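Local coordinates for DNA mismatch repair protein MutS (Thermus aquaticus, PDB 1EWQ) that takes part in DNA mismatch repair, binding mismatched duplex DNA and hydrolysing ATP weakly, and may carry out the mismatch recognition step, at residues M250-T256 with F619-T624; Y421-L425 with E480-E485; I435-K439 with L450-Y456; L650-E655 with A683-R687. All blocks are in the same frame, centred on the assembly; numbering follows the deposited sequence.

Interaction 1 of 4, residues M250-T256 with F619-T624; sequences MRLPEAT and FDGIYT. With EDO (1,2-ethanediol), chain G.
The selenium of Met250, a selenomethionine, lies obliquely 3.7 Å from CD1 of Ile622. CG of Met250 stands anti to its backbone N (chi1 178°) and packs against CA of Gly621, while the bend at chi3 turns CE toward Phe619. Arg251 runs alongside Tyr623, its CB 3.6 Å from the phenolic OH, with guanidinium and ring planes 35° apart. Pro253 crosses the same ring at about a right angle, CG to CD2 of Tyr623 3.7 Å. A single backbone bridge joins Arg251 to Gly621: Arg251 N donates to Asp620 O (2.9 Å, 170° at the hydrogen) and Ile622 N to Arg251 O (3.2 Å). Strand 621-625 is an outermost strand of the P-loop ATPase sheet, and 250-256 runs along its outer edge as Pro253 takes the N-cap position of helix 254-259. Thr256 OG1 donates to Ile622 O at 2.8 Å from above that carbonyl's plane, and accepts from a water that also takes the N-H of Thr624. Ethanediol O2 donates to Leu252 O.

Interaction 2 of 4, residues Y421-L425 with E480-E485; sequences YFLEL and EMKEKE
Tyr421 lays its ring against the aliphatic part of Lys484. CG of Lys484 sits 3.5 Å from the ring centroid and 12° off the normal, a CH-pi contact over one face. The lysine chain, bent at chi2 (-65°), continues across the ring until CE lies 3.7 Å from CD1 of Tyr421. At the far end of the ring, Tyr421 OH approaches CB of Glu480 to 3.3 Å; this buried hydroxyl has no polar partner in the model. Phe422 follows, with CD2 of Tyr421 over one face of its ring. Its edge faces the other helix, Phe422 CZ being 3.8 Å from N of Glu485 and Phe422 CE2 4.3 Å from CE of Met481. One turn on from Tyr421, Leu425 presses CD2 to 3.4 Å from CG of Met481, tighter than usual for two carbons, and touches the selenium. No hydrogen bond crosses the contact. The axes of 421-425 and 480-485, parts of helices 406-433 and 479-511, are nearly antiparallel (159°) and approach to 11.6 Å. The arrangement fits the clamp inserted in the lever helices of MutS. Tyr448, beside strand 449-453, stacks on Phe422 and gives its N-H to Glu485 OE1, tying the pair to the four-stranded sheet.

Interaction 3 of 4, residues I435-K439 with L450-Y456; sequences IPTLK and LEVTRPY
Ile435 sets CG2 over one face of the Tyr456 ring, offset toward the rim, 3.7 Å from the centroid and 24° off the normal, a CH-pi contact. With CG2 anti to the backbone N, CG1 runs along the tyrosine in the opposite direction and places CD1 4.0 Å from CG2 of Val452. Pro436 crosses the ring's outer end at about a right angle, with CG 3.8 Å from Tyr456 OH. A type I turn from Ile435 to Leu438 then leads into strand 439-443, an outermost strand of the antiparallel four-stranded sheet of what is probably the clamp domain; the contact's nearest atom is about 6 Å from the bound DNA. There Lys439 and Glu451 form a hydrogen-bonded antiparallel pair: Lys439 N reaches Glu451 O at 2.9 Å and Glu451 N reaches Lys439 O at 2.6 Å. Their side chains lie alongside, pointing the same way. The direct salt bridge, Lys439 NZ to Glu451 OE1, is long at 3.9 Å, and a water accepting from NZ and donating to OE1 spans it. Glu451 OE2 is held by a salt bridge to Arg475. Leu438 meets Leu450 through their CD2 methyls, 4.1 Å apart, and a second water links Thr437 OG1 with Thr453 N.

Interaction 4 of 4, residues L650-E655 with A683-R687; sequences LKEATE and ALHER
Arg687 reaches across to the end of helix 638-652 and uses NH1 to grip two backbone carbonyls. Arg687 NH1 donates to Leu650 O at 2.7 Å (165° at the hydrogen) and to Ala653 O at 2.6 Å (146°). Both oxygens lie near the guanidinium plane, so the two N-H bonds of NH1 have one acceptor each; Arg687 NH2 adds a weak bond to Leu650 O at 3.2 Å. From the acceptors' side the approach is less regular, since the donor is tilted from each carbonyl plane. The arginine chain folds back through bends at chi2 (60°) and chi3, which brings Arg687 CD to 3.4 Å from Ala653 O and turns the guanidinium edge-on to the carbonyls. Ala653 is the first residue to leave the helical conformation. Beyond it, CA of Glu655 makes a C-H...O contact with Arg687 O, and Thr654 N is taken by Ser657 OG. Beside the polar grip, CD2 of Leu650 packs on Leu684, 4.0 Å from its CG, the two chains crossing at about a right angle. Both helices belong to the P-loop ATPase domain, and Ala653 and Leu684 rest together on Val659 of strand 657-662. Leu650 packs on Leu747, and Ala683 on Val751, both of the second subunit. The chemistry implies that a probably charged guanidinium satisfies two carbonyls at the C-terminal end of helix 638-652, where the helix dipole would probably favour positive charge.

Interaction 4 lies in the ATPase domain and interaction 1 joins 250-256 to that domain's edge strand; the two touch, Tyr623 packing against Ala653. Interactions 2 and 3 lie in the probable clamp region, within the domain III sequence range, on the opposite side of the chain's centre, with centres about 17 Å apart, and meet where Met481 touches Leu450. Interaction 1 is the most buried and combines a backbone bridge with apolar side chains. The other three are partly buried. Interaction 2 joins two helices without any hydrogen bond, whereas interaction 3 relies on strand pairing, waters and a long salt bridge near the DNA. Interaction 4 joins a helix end and the loop after it to another helix, through an arginine on backbone carbonyls, beside the second subunit.

Interaction 1 of 4, residues M250-T256 with F619-T624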
loop_
_atom_site.group_PDB
_atom_site.type_symbol
_atom_site.label_atom_id
_atom_site.label_comp_id
_atom_site.label_asym_id
_atom_site.label_seq_id
_atom_site.Cartn_x
_atom_site.Cartn_y
_atom_site.Cartn_z
HETATM N N MSE C 250 4.504 18.166 -29.891
HETATM C CA MSE C 250 3.418 17.224 -30.104
HETATM C C MSE C 250 2.527 17.199 -28.869
HETATM O O MSE C 250 3.012 17.110 -27.738
HETATM C CB MSE C 250 3.948 15.816 -30.347
HETATM C CG MSE C 250 2.835 14.796 -30.532
HETATM SE SE MSE C 250 3.439 12.976 -30.342
HETATM C CE MSE C 250 4.145 12.701 -32.083
ATOM N N ARG C 251 1.224 17.270 -29.092
ATOM C CA ARG C 251 0.258 17.227 -28.005
ATOM C C ARG C 251 0.092 15.777 -27.523
ATOM O O ARG C 251 -0.109 14.865 -28.334
ATOM C CB ARG C 251 -1.098 17.743 -28.491
ATOM C CG ARG C 251 -1.105 19.178 -29.006
ATOM C CD ARG C 251 -1.040 20.147 -27.847
ATOM N NE ARG C 251 -1.251 21.530 -28.261
ATOM C CZ ARG C 251 -1.525 22.527 -27.420
ATOM N NH1 ARG C 251 -1.626 22.302 -26.112
ATOM N NH2 ARG C 251 -1.702 23.750 -27.895
ATOM N N LEU C 252 0.171 15.579 -26.207
ATOM C CA LEU C 252 -0.008 14.261 -25.595
ATOM C C LEU C 252 -0.968 14.359 -24.402
ATOM O O LEU C 252 -0.542 14.413 -23.248
ATOM C CB LEU C 252 1.332 13.691 -25.124
ATOM C CG LEU C 252 2.349 13.301 -26.200
ATOM C CD1 LEU C 252 3.651 12.884 -25.524
ATOM C CD2 LEU C 252 1.804 12.175 -27.055
ATOM N N PRO C 253 -2.279 14.399 -24.673
ATOM C CA PRO C 253 -3.279 14.490 -23.605
ATOM C C PRO C 253 -3.062 13.412 -22.548
ATOM O O PRO C 253 -2.429 12.389 -22.814
ATOM C CB PRO C 253 -4.600 14.291 -24.351
ATOM C CG PRO C 253 -4.325 14.894 -25.681
ATOM C CD PRO C 253 -2.923 14.392 -25.998
ATOM N N GLU C 254 -3.589 13.645 -21.350
ATOM C CA GLU C 254 -3.474 12.672 -20.275
ATOM C C GLU C 254 -4.060 11.322 -20.698
ATOM O O GLU C 254 -3.479 10.270 -20.433
ATOM C CB GLU C 254 -4.209 13.163 -19.022
ATOM C CG GLU C 254 -4.118 12.182 -17.849
ATOM C CD GLU C 254 -4.856 12.675 -16.609
ATOM O OE1 GLU C 254 -4.840 13.904 -16.350
ATOM O OE2 GLU C 254 -5.431 11.825 -15.890
ATOM N N ALA C 255 -5.214 11.354 -21.353
ATOM C CA ALA C 255 -5.864 10.120 -21.791
ATOM C C ALA C 255 -4.919 9.284 -22.648
ATOM O O ALA C 255 -4.857 8.063 -22.519
ATOM C CB ALA C 255 -7.131 10.450 -22.575
ATOM N N THR C 256 -4.181 9.964 -23.517
ATOM C CA THR C 256 -3.228 9.319 -24.411
ATOM C C THR C 256 -2.027 8.754 -23.660
ATOM O O THR C 256 -1.648 7.599 -23.856
ATOM C CB THR C 256 -2.721 10.317 -25.467
ATOM O OG1 THR C 256 -3.799 10.672 -26.336
ATOM C CG2 THR C 256 -1.575 9.720 -26.270
ATOM N N PHE C 619 3.342 14.255 -36.803
ATOM C CA PHE C 619 2.034 14.495 -36.206
ATOM C C PHE C 619 2.089 15.647 -35.198
ATOM O O PHE C 619 3.095 15.839 -34.521
ATOM C CB PHE C 619 1.524 13.222 -35.508
ATOM C CG PHE C 619 1.387 12.037 -36.428
ATOM C CD1 PHE C 619 2.339 11.024 -36.427
ATOM C CD2 PHE C 619 0.305 11.930 -37.292
ATOM C CE1 PHE C 619 2.206 9.917 -37.276
ATOM C CE2 PHE C 619 0.173 10.827 -38.141
ATOM C CZ PHE C 619 1.123 9.823 -38.130
ATOM N N ASP C 620 1.001 16.411 -35.105
ATOM C CA ASP C 620 0.952 17.526 -34.166
ATOM C C ASP C 620 0.417 17.055 -32.814
ATOM O O ASP C 620 0.487 17.772 -31.817
ATOM C CB ASP C 620 0.103 18.673 -34.734
ATOM C CG ASP C 620 -1.369 18.338 -34.827
ATOM O OD1 ASP C 620 -1.745 17.156 -34.680
ATOM O OD2 ASP C 620 -2.161 19.275 -35.062
ATOM N N GLY C 621 -0.082 15.822 -32.788
ATOM C CA GLY C 621 -0.615 15.255 -31.560
ATOM C C GLY C 621 -1.198 13.868 -31.756
ATOM O O GLY C 621 -1.579 13.492 -32.867
ATOM N N ILE C 622 -1.238 13.089 -30.685
ATOM C CA ILE C 622 -1.812 11.750 -30.749
ATOM C C ILE C 622 -3.009 11.745 -29.811
ATOM O O ILE C 622 -2.868 12.033 -28.621
ATOM C CB ILE C 622 -0.815 10.688 -30.296
ATOM C CG1 ILE C 622 0.381 10.658 -31.252
ATOM C CG2 ILE C 622 -1.502 9.335 -30.231
ATOM C CD1 ILE C 622 1.544 9.817 -30.754
ATOM N N TYR C 623 -4.183 11.434 -30.355
ATOM C CA TYR C 623 -5.414 11.418 -29.568
ATOM C C TYR C 623 -6.068 10.046 -29.554
ATOM O O TYR C 623 -6.463 9.524 -30.593
ATOM C CB TYR C 623 -6.403 12.453 -30.116
ATOM C CG TYR C 623 -5.810 13.838 -30.227
ATOM C CD1 TYR C 623 -5.408 14.357 -31.464
ATOM C CD2 TYR C 623 -5.614 14.621 -29.089
ATOM C CE1 TYR C 623 -4.822 15.631 -31.566
ATOM C CE2 TYR C 623 -5.026 15.889 -29.177
ATOM C CZ TYR C 623 -4.633 16.388 -30.416
ATOM O OH TYR C 623 -4.043 17.637 -30.479
ATOM N N THR C 624 -6.194 9.475 -28.360
ATOM C CA THR C 624 -6.778 8.158 -28.201
ATOM C C THR C 624 -8.125 8.149 -27.484
ATOM O O THR C 624 -8.448 9.046 -26.698
ATOM C CB THR C 624 -5.827 7.227 -27.407
ATOM O OG1 THR C 624 -5.675 7.722 -26.069
ATOM C CG2 THR C 624 -4.456 7.162 -28.072
HETATM C C1 EDO G . -0.955 18.154 -24.793
HETATM O O1 EDO G . -2.305 18.648 -24.959
HETATM C C2 EDO G . -0.549 18.221 -23.346
HETATM O O2 EDO G . 0.043 16.990 -22.974
HETATM O O HOH W 1 -6.542 11.244 -26.188
#

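Interaction 2 of 4, residues Y421-L425 with E480-E485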
loop_
_atom_site.group_PDB
_atom_site.type_symbol
_atom_site.label_atom_id
_atom_site.label_comp_id
_atom_site.label_asym_id
_atom_site.label_seq_id
_atom_site.Cartn_x
_atom_site.Cartn_y
_atom_site.Cartn_z
ATOM N N TYR C 421 52.117 9.681 24.749
ATOM C CA TYR C 421 52.433 9.903 26.150
ATOM C C TYR C 421 51.800 8.843 27.043
ATOM O O TYR C 421 52.471 8.250 27.886
ATOM C CB TYR C 421 51.929 11.274 26.592
ATOM C CG TYR C 421 51.966 11.462 28.092
ATOM C CD1 TYR C 421 53.125 11.891 28.733
ATOM C CD2 TYR C 421 50.840 11.191 28.875
ATOM C CE1 TYR C 421 53.166 12.048 30.112
ATOM C CE2 TYR C 421 50.871 11.343 30.254
ATOM C CZ TYR C 421 52.038 11.773 30.866
ATOM O OH TYR C 421 52.080 11.925 32.229
ATOM N N PHE C 422 50.501 8.614 26.865
ATOM C CA PHE C 422 49.798 7.639 27.688
ATOM C C PHE C 422 50.303 6.218 27.503
ATOM O O PHE C 422 50.363 5.445 28.464
ATOM C CB PHE C 422 48.293 7.710 27.427
ATOM C CG PHE C 422 47.668 8.995 27.885
ATOM C CD1 PHE C 422 47.315 9.982 26.970
ATOM C CD2 PHE C 422 47.465 9.236 29.242
ATOM C CE1 PHE C 422 46.771 11.190 27.402
ATOM C CE2 PHE C 422 46.922 10.441 29.682
ATOM C CZ PHE C 422 46.576 11.420 28.760
ATOM N N LEU C 423 50.676 5.877 26.276
ATOM C CA LEU C 423 51.184 4.546 25.991
ATOM C C LEU C 423 52.489 4.335 26.747
ATOM O O LEU C 423 52.741 3.258 27.288
ATOM C CB LEU C 423 51.422 4.381 24.491
ATOM C CG LEU C 423 51.693 2.957 24.007
ATOM C CD1 LEU C 423 50.493 2.074 24.310
ATOM C CD2 LEU C 423 51.965 2.981 22.514
ATOM N N GLU C 424 53.317 5.375 26.781
ATOM C CA GLU C 424 54.596 5.320 27.479
ATOM C C GLU C 424 54.364 5.274 28.983
ATOM O O GLU C 424 55.100 4.613 29.710
ATOM C CB GLU C 424 55.437 6.547 27.132
ATOM C CG GLU C 424 56.073 6.495 25.752
ATOM C CD GLU C 424 56.334 7.875 25.178
ATOM O OE1 GLU C 424 56.635 8.809 25.959
ATOM O OE2 GLU C 424 56.245 8.024 23.937
ATOM N N LEU C 425 53.341 5.983 29.446
ATOM C CA LEU C 425 53.029 6.008 30.863
ATOM C C LEU C 425 52.704 4.597 31.359
ATOM O O LEU C 425 53.171 4.183 32.416
ATOM C CB LEU C 425 51.843 6.936 31.128
ATOM C CG LEU C 425 51.553 7.245 32.595
ATOM C CD1 LEU C 425 52.686 8.098 33.142
ATOM C CD2 LEU C 425 50.214 7.966 32.738
ATOM N N GLU C 480 50.306 14.239 36.697
ATOM C CA GLU C 480 50.855 14.457 35.358
ATOM C C GLU C 480 49.836 14.185 34.254
ATOM O O GLU C 480 49.846 14.836 33.209
ATOM C CB GLU C 480 52.071 13.547 35.145
ATOM C CG GLU C 480 53.423 14.252 35.120
ATOM C CD GLU C 480 53.700 14.969 33.804
ATOM O OE1 GLU C 480 53.042 15.999 33.524
ATOM O OE2 GLU C 480 54.578 14.493 33.045
HETATM N N MSE C 481 48.962 13.213 34.497
HETATM C CA MSE C 481 47.942 12.809 33.535
HETATM C C MSE C 481 46.850 13.836 33.309
HETATM O O MSE C 481 46.447 14.083 32.177
HETATM C CB MSE C 481 47.293 11.513 33.993
HETATM C CG MSE C 481 48.233 10.345 34.056
HETATM SE SE MSE C 481 47.310 8.867 34.827
HETATM C CE MSE C 481 46.024 8.537 33.424
ATOM N N LYS C 482 46.350 14.398 34.401
ATOM C CA LYS C 482 45.295 15.392 34.336
ATOM C C LYS C 482 45.701 16.481 33.348
ATOM O O LYS C 482 44.906 16.904 32.505
ATOM C CB LYS C 482 45.063 15.974 35.734
ATOM C CG LYS C 482 44.011 17.069 35.824
ATOM C CD LYS C 482 43.594 17.356 37.279
ATOM C CE LYS C 482 44.782 17.613 38.216
ATOM N NZ LYS C 482 45.526 16.364 38.602
ATOM N N GLU C 483 46.954 16.911 33.448
ATOM C CA GLU C 483 47.491 17.940 32.567
ATOM C C GLU C 483 47.446 17.485 31.118
ATOM O O GLU C 483 46.888 18.171 30.258
ATOM C CB GLU C 483 48.940 18.244 32.942
ATOM C CG GLU C 483 49.643 19.193 31.983
ATOM C CD GLU C 483 51.150 19.087 32.077
ATOM O OE1 GLU C 483 51.680 19.269 33.195
ATOM O OE2 GLU C 483 51.800 18.816 31.038
ATOM N N LYS C 484 48.055 16.330 30.858
ATOM C CA LYS C 484 48.107 15.765 29.516
ATOM C C LYS C 484 46.732 15.514 28.920
ATOM O O LYS C 484 46.511 15.766 27.736
ATOM C CB LYS C 484 48.906 14.463 29.525
ATOM C CG LYS C 484 50.401 14.680 29.478
ATOM C CD LYS C 484 50.792 15.320 28.157
ATOM C CE LYS C 484 52.295 15.467 28.028
ATOM N NZ LYS C 484 52.664 15.964 26.670
ATOM N N GLU C 485 45.810 15.018 29.732
ATOM C CA GLU C 485 44.466 14.758 29.242
ATOM C C GLU C 485 43.884 16.041 28.656
ATOM O O GLU C 485 43.494 16.072 27.491
ATOM C CB GLU C 485 43.568 14.252 30.366
ATOM C CG GLU C 485 42.146 13.987 29.916
ATOM C CD GLU C 485 41.277 13.442 31.023
ATOM O OE1 GLU C 485 41.665 12.421 31.618
ATOM O OE2 GLU C 485 40.208 14.031 31.297
#

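Interaction 3 of 4, residues I435-K439 with L450-Y456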
loop_
_atom_site.group_PDB
_atom_site.type_symbol
_atom_site.label_atom_id
_atom_site.label_comp_id
_atom_site.label_asym_id
_atom_site.label_seq_id
_atom_site.Cartn_x
_atom_site.Cartn_y
_atom_site.Cartn_z
ATOM N N ILE C 435 53.627 -4.111 38.680
ATOM C CA ILE C 435 52.355 -4.752 38.387
ATOM C C ILE C 435 52.285 -4.968 36.871
ATOM O O ILE C 435 51.900 -4.076 36.117
ATOM C CB ILE C 435 51.185 -3.870 38.852
ATOM C CG1 ILE C 435 51.413 -3.440 40.304
ATOM C CG2 ILE C 435 49.875 -4.636 38.733
ATOM C CD1 ILE C 435 50.358 -2.498 40.845
ATOM N N PRO C 436 52.658 -6.170 36.409
ATOM C CA PRO C 436 52.655 -6.512 34.983
ATOM C C PRO C 436 51.382 -6.213 34.196
ATOM O O PRO C 436 51.457 -5.715 33.075
ATOM C CB PRO C 436 53.016 -7.999 34.985
ATOM C CG PRO C 436 52.447 -8.475 36.284
ATOM C CD PRO C 436 52.880 -7.376 37.224
ATOM N N THR C 437 50.219 -6.506 34.771
ATOM C CA THR C 437 48.963 -6.262 34.068
ATOM C C THR C 437 48.397 -4.847 34.202
ATOM O O THR C 437 47.269 -4.590 33.786
ATOM C CB THR C 437 47.882 -7.261 34.513
ATOM O OG1 THR C 437 47.773 -7.244 35.942
ATOM C CG2 THR C 437 48.234 -8.664 34.042
ATOM N N LEU C 438 49.166 -3.926 34.779
ATOM C CA LEU C 438 48.696 -2.546 34.924
ATOM C C LEU C 438 48.393 -1.996 33.535
ATOM O O LEU C 438 49.062 -2.337 32.561
ATOM C CB LEU C 438 49.755 -1.677 35.610
ATOM C CG LEU C 438 49.458 -0.181 35.792
ATOM C CD1 LEU C 438 50.340 0.378 36.889
ATOM C CD2 LEU C 438 49.679 0.576 34.480
ATOM N N LYS C 439 47.381 -1.147 33.442
ATOM C CA LYS C 439 47.021 -0.585 32.155
ATOM C C LYS C 439 46.593 0.862 32.190
ATOM O O LYS C 439 46.103 1.354 33.199
ATOM C CB LYS C 439 45.906 -1.425 31.506
ATOM C CG LYS C 439 46.424 -2.671 30.797
ATOM C CD LYS C 439 45.321 -3.436 30.069
ATOM C CE LYS C 439 44.334 -4.058 31.040
ATOM N NZ LYS C 439 43.318 -4.906 30.341
ATOM N N LEU C 450 44.752 4.877 35.099
ATOM C CA LEU C 450 45.653 3.753 35.346
ATOM C C LEU C 450 44.739 2.688 35.938
ATOM O O LEU C 450 43.936 2.982 36.829
ATOM C CB LEU C 450 46.726 4.142 36.367
ATOM C CG LEU C 450 47.732 5.198 35.915
ATOM C CD1 LEU C 450 48.277 5.941 37.121
ATOM C CD2 LEU C 450 48.848 4.525 35.123
ATOM N N GLU C 451 44.858 1.459 35.451
ATOM C CA GLU C 451 43.999 0.377 35.911
ATOM C C GLU C 451 44.794 -0.795 36.487
ATOM O O GLU C 451 45.724 -1.299 35.858
ATOM C CB GLU C 451 43.127 -0.109 34.745
ATOM C CG GLU C 451 42.088 -1.161 35.104
ATOM C CD GLU C 451 41.364 -1.704 33.878
ATOM O OE1 GLU C 451 41.911 -2.616 33.211
ATOM O OE2 GLU C 451 40.256 -1.212 33.568
ATOM N N VAL C 452 44.416 -1.212 37.691
ATOM C CA VAL C 452 45.054 -2.332 38.384
ATOM C C VAL C 452 43.959 -3.294 38.831
ATOM O O VAL C 452 42.882 -2.869 39.250
ATOM C CB VAL C 452 45.835 -1.857 39.639
ATOM C CG1 VAL C 452 46.350 -3.059 40.421
ATOM C CG2 VAL C 452 47.009 -0.965 39.231
ATOM N N THR C 453 44.235 -4.589 38.736
ATOM C CA THR C 453 43.281 -5.620 39.148
ATOM C C THR C 453 43.389 -5.910 40.650
ATOM O O THR C 453 44.420 -5.644 41.275
ATOM C CB THR C 453 43.532 -6.935 38.403
ATOM O OG1 THR C 453 44.852 -7.407 38.711
ATOM C CG2 THR C 453 43.399 -6.728 36.903
ATOM N N ARG C 454 42.317 -6.477 41.201
ATOM C CA ARG C 454 42.217 -6.819 42.614
ATOM C C ARG C 454 43.459 -7.444 43.244
ATOM O O ARG C 454 43.884 -7.014 44.313
ATOM C CB ARG C 454 41.008 -7.742 42.846
ATOM C CG ARG C 454 40.738 -8.065 44.320
ATOM C CD ARG C 454 39.466 -8.880 44.484
ATOM N NE ARG C 454 38.266 -8.094 44.196
ATOM C CZ ARG C 454 37.828 -7.089 44.948
ATOM N NH1 ARG C 454 38.486 -6.734 46.043
ATOM N NH2 ARG C 454 36.730 -6.434 44.600
ATOM N N PRO C 455 44.067 -8.454 42.592
ATOM C CA PRO C 455 45.261 -9.094 43.149
ATOM C C PRO C 455 46.432 -8.149 43.439
ATOM O O PRO C 455 47.375 -8.522 44.145
ATOM C CB PRO C 455 45.613 -10.149 42.097
ATOM C CG PRO C 455 44.277 -10.513 41.537
ATOM C CD PRO C 455 43.634 -9.153 41.368
ATOM N N TYR C 456 46.391 -6.936 42.901
ATOM C CA TYR C 456 47.480 -6.004 43.164
ATOM C C TYR C 456 47.056 -4.748 43.915
ATOM O O TYR C 456 47.837 -3.808 44.012
ATOM C CB TYR C 456 48.180 -5.601 41.863
ATOM C CG TYR C 456 48.791 -6.761 41.109
ATOM C CD1 TYR C 456 48.036 -7.505 40.203
ATOM C CD2 TYR C 456 50.120 -7.132 41.320
ATOM C CE1 TYR C 456 48.590 -8.590 39.528
ATOM C CE2 TYR C 456 50.686 -8.218 40.650
ATOM C CZ TYR C 456 49.919 -8.942 39.761
ATOM O OH TYR C 456 50.464 -10.035 39.121
HETATM O O HOH W 2 46.676 -4.740 37.183
HETATM O O HOH W 3 44.451 -4.172 34.523
HETATM O O HOH W 4 40.809 -3.944 31.391
#

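Interaction 4 of 4, residues L650-E655 with A683-R687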
loop_
_atom_site.group_PDB
_atom_site.type_symbol
_atom_site.label_atom_id
_atom_site.label_comp_id
_atom_site.label_asym_id
_atom_site.label_seq_id
_atom_site.Cartn_x
_atom_site.Cartn_y
_atom_site.Cartn_z
ATOM N N LEU C 650 -12.516 15.594 -31.290
ATOM C CA LEU C 650 -13.003 16.314 -32.467
ATOM C C LEU C 650 -12.668 17.793 -32.439
ATOM O O LEU C 650 -12.501 18.415 -33.484
ATOM C CB LEU C 650 -14.520 16.145 -32.611
ATOM C CG LEU C 650 -14.975 14.729 -32.971
ATOM C CD1 LEU C 650 -16.477 14.629 -32.888
ATOM C CD2 LEU C 650 -14.492 14.382 -34.362
ATOM N N LYS C 651 -12.565 18.352 -31.241
ATOM C CA LYS C 651 -12.266 19.765 -31.084
ATOM C C LYS C 651 -10.774 20.096 -31.136
ATOM O O LYS C 651 -10.397 21.216 -31.465
ATOM C CB LYS C 651 -12.884 20.264 -29.776
ATOM C CG LYS C 651 -14.407 20.197 -29.788
ATOM C CD LYS C 651 -15.024 20.538 -28.438
ATOM C CE LYS C 651 -16.528 20.234 -28.448
ATOM N NZ LYS C 651 -17.131 20.295 -27.078
ATOM N N GLU C 652 -9.922 19.128 -30.824
ATOM C CA GLU C 652 -8.486 19.375 -30.853
ATOM C C GLU C 652 -7.798 18.770 -32.074
ATOM O O GLU C 652 -6.766 19.273 -32.503
ATOM C CB GLU C 652 -7.833 18.867 -29.557
ATOM C CG GLU C 652 -7.860 17.348 -29.332
ATOM C CD GLU C 652 -7.578 16.949 -27.869
ATOM O OE1 GLU C 652 -7.116 17.806 -27.077
ATOM O OE2 GLU C 652 -7.816 15.770 -27.515
ATOM N N ALA C 653 -8.384 17.718 -32.646
ATOM C CA ALA C 653 -7.811 17.033 -33.810
ATOM C C ALA C 653 -7.680 17.880 -35.069
ATOM O O ALA C 653 -8.602 18.594 -35.463
ATOM C CB ALA C 653 -8.615 15.791 -34.128
ATOM N N THR C 654 -6.535 17.738 -35.727
ATOM C CA THR C 654 -6.215 18.480 -36.933
ATOM C C THR C 654 -5.885 17.521 -38.088
ATOM O O THR C 654 -5.877 16.306 -37.896
ATOM C CB THR C 654 -5.019 19.405 -36.617
ATOM O OG1 THR C 654 -5.406 20.762 -36.823
ATOM C CG2 THR C 654 -3.801 19.056 -37.445
ATOM N N GLU C 655 -5.633 18.057 -39.284
ATOM C CA GLU C 655 -5.288 17.222 -40.437
ATOM C C GLU C 655 -3.937 16.545 -40.226
ATOM O O GLU C 655 -3.559 15.643 -40.974
ATOM C CB GLU C 655 -5.213 18.060 -41.714
ATOM C CG GLU C 655 -4.276 19.267 -41.589
ATOM C CD GLU C 655 -4.069 20.003 -42.899
ATOM O OE1 GLU C 655 -3.660 21.181 -42.848
ATOM O OE2 GLU C 655 -4.300 19.403 -43.973
ATOM N N ALA C 683 -16.748 12.996 -39.805
ATOM C CA ALA C 683 -16.111 14.234 -39.361
ATOM C C ALA C 683 -14.596 14.074 -39.323
ATOM O O ALA C 683 -13.867 14.992 -39.680
ATOM C CB ALA C 683 -16.638 14.648 -37.988
ATOM N N LEU C 684 -14.121 12.910 -38.896
ATOM C CA LEU C 684 -12.680 12.698 -38.847
ATOM C C LEU C 684 -12.143 12.533 -40.264
ATOM O O LEU C 684 -10.998 12.877 -40.547
ATOM C CB LEU C 684 -12.340 11.485 -37.972
ATOM C CG LEU C 684 -12.345 11.822 -36.478
ATOM C CD1 LEU C 684 -12.349 10.557 -35.637
ATOM C CD2 LEU C 684 -11.127 12.682 -36.166
ATOM N N HIS C 685 -12.983 12.007 -41.152
ATOM C CA HIS C 685 -12.597 11.847 -42.550
ATOM C C HIS C 685 -12.457 13.262 -43.140
ATOM O O HIS C 685 -11.449 13.581 -43.776
ATOM C CB HIS C 685 -13.664 11.059 -43.311
ATOM C CG HIS C 685 -13.492 11.097 -44.794
ATOM N ND1 HIS C 685 -12.696 10.201 -45.479
ATOM C CD2 HIS C 685 -13.994 11.942 -45.724
ATOM C CE1 HIS C 685 -12.720 10.492 -46.767
ATOM N NE2 HIS C 685 -13.500 11.543 -46.942
ATOM N N GLU C 686 -13.469 14.104 -42.912
ATOM C CA GLU C 686 -13.459 15.493 -43.381
ATOM C C GLU C 686 -12.250 16.221 -42.781
ATOM O O GLU C 686 -11.601 17.027 -43.445
ATOM C CB GLU C 686 -14.723 16.246 -42.928
ATOM C CG GLU C 686 -16.049 15.733 -43.455
ATOM C CD GLU C 686 -17.247 16.380 -42.733
ATOM O OE1 GLU C 686 -17.300 17.635 -42.683
ATOM O OE2 GLU C 686 -18.130 15.639 -42.221
ATOM N N ARG C 687 -11.973 15.949 -41.508
ATOM C CA ARG C 687 -10.848 16.584 -40.823
ATOM C C ARG C 687 -9.524 16.238 -41.503
ATOM O O ARG C 687 -8.565 16.999 -41.423
ATOM C CB ARG C 687 -10.799 16.145 -39.350
ATOM C CG ARG C 687 -9.822 16.941 -38.487
ATOM C CD ARG C 687 -10.207 18.424 -38.474
ATOM N NE ARG C 687 -11.601 18.610 -38.080
ATOM C CZ ARG C 687 -12.037 18.603 -36.823
ATOM N NH1 ARG C 687 -11.190 18.431 -35.815
ATOM N NH2 ARG C 687 -13.330 18.755 -36.572
#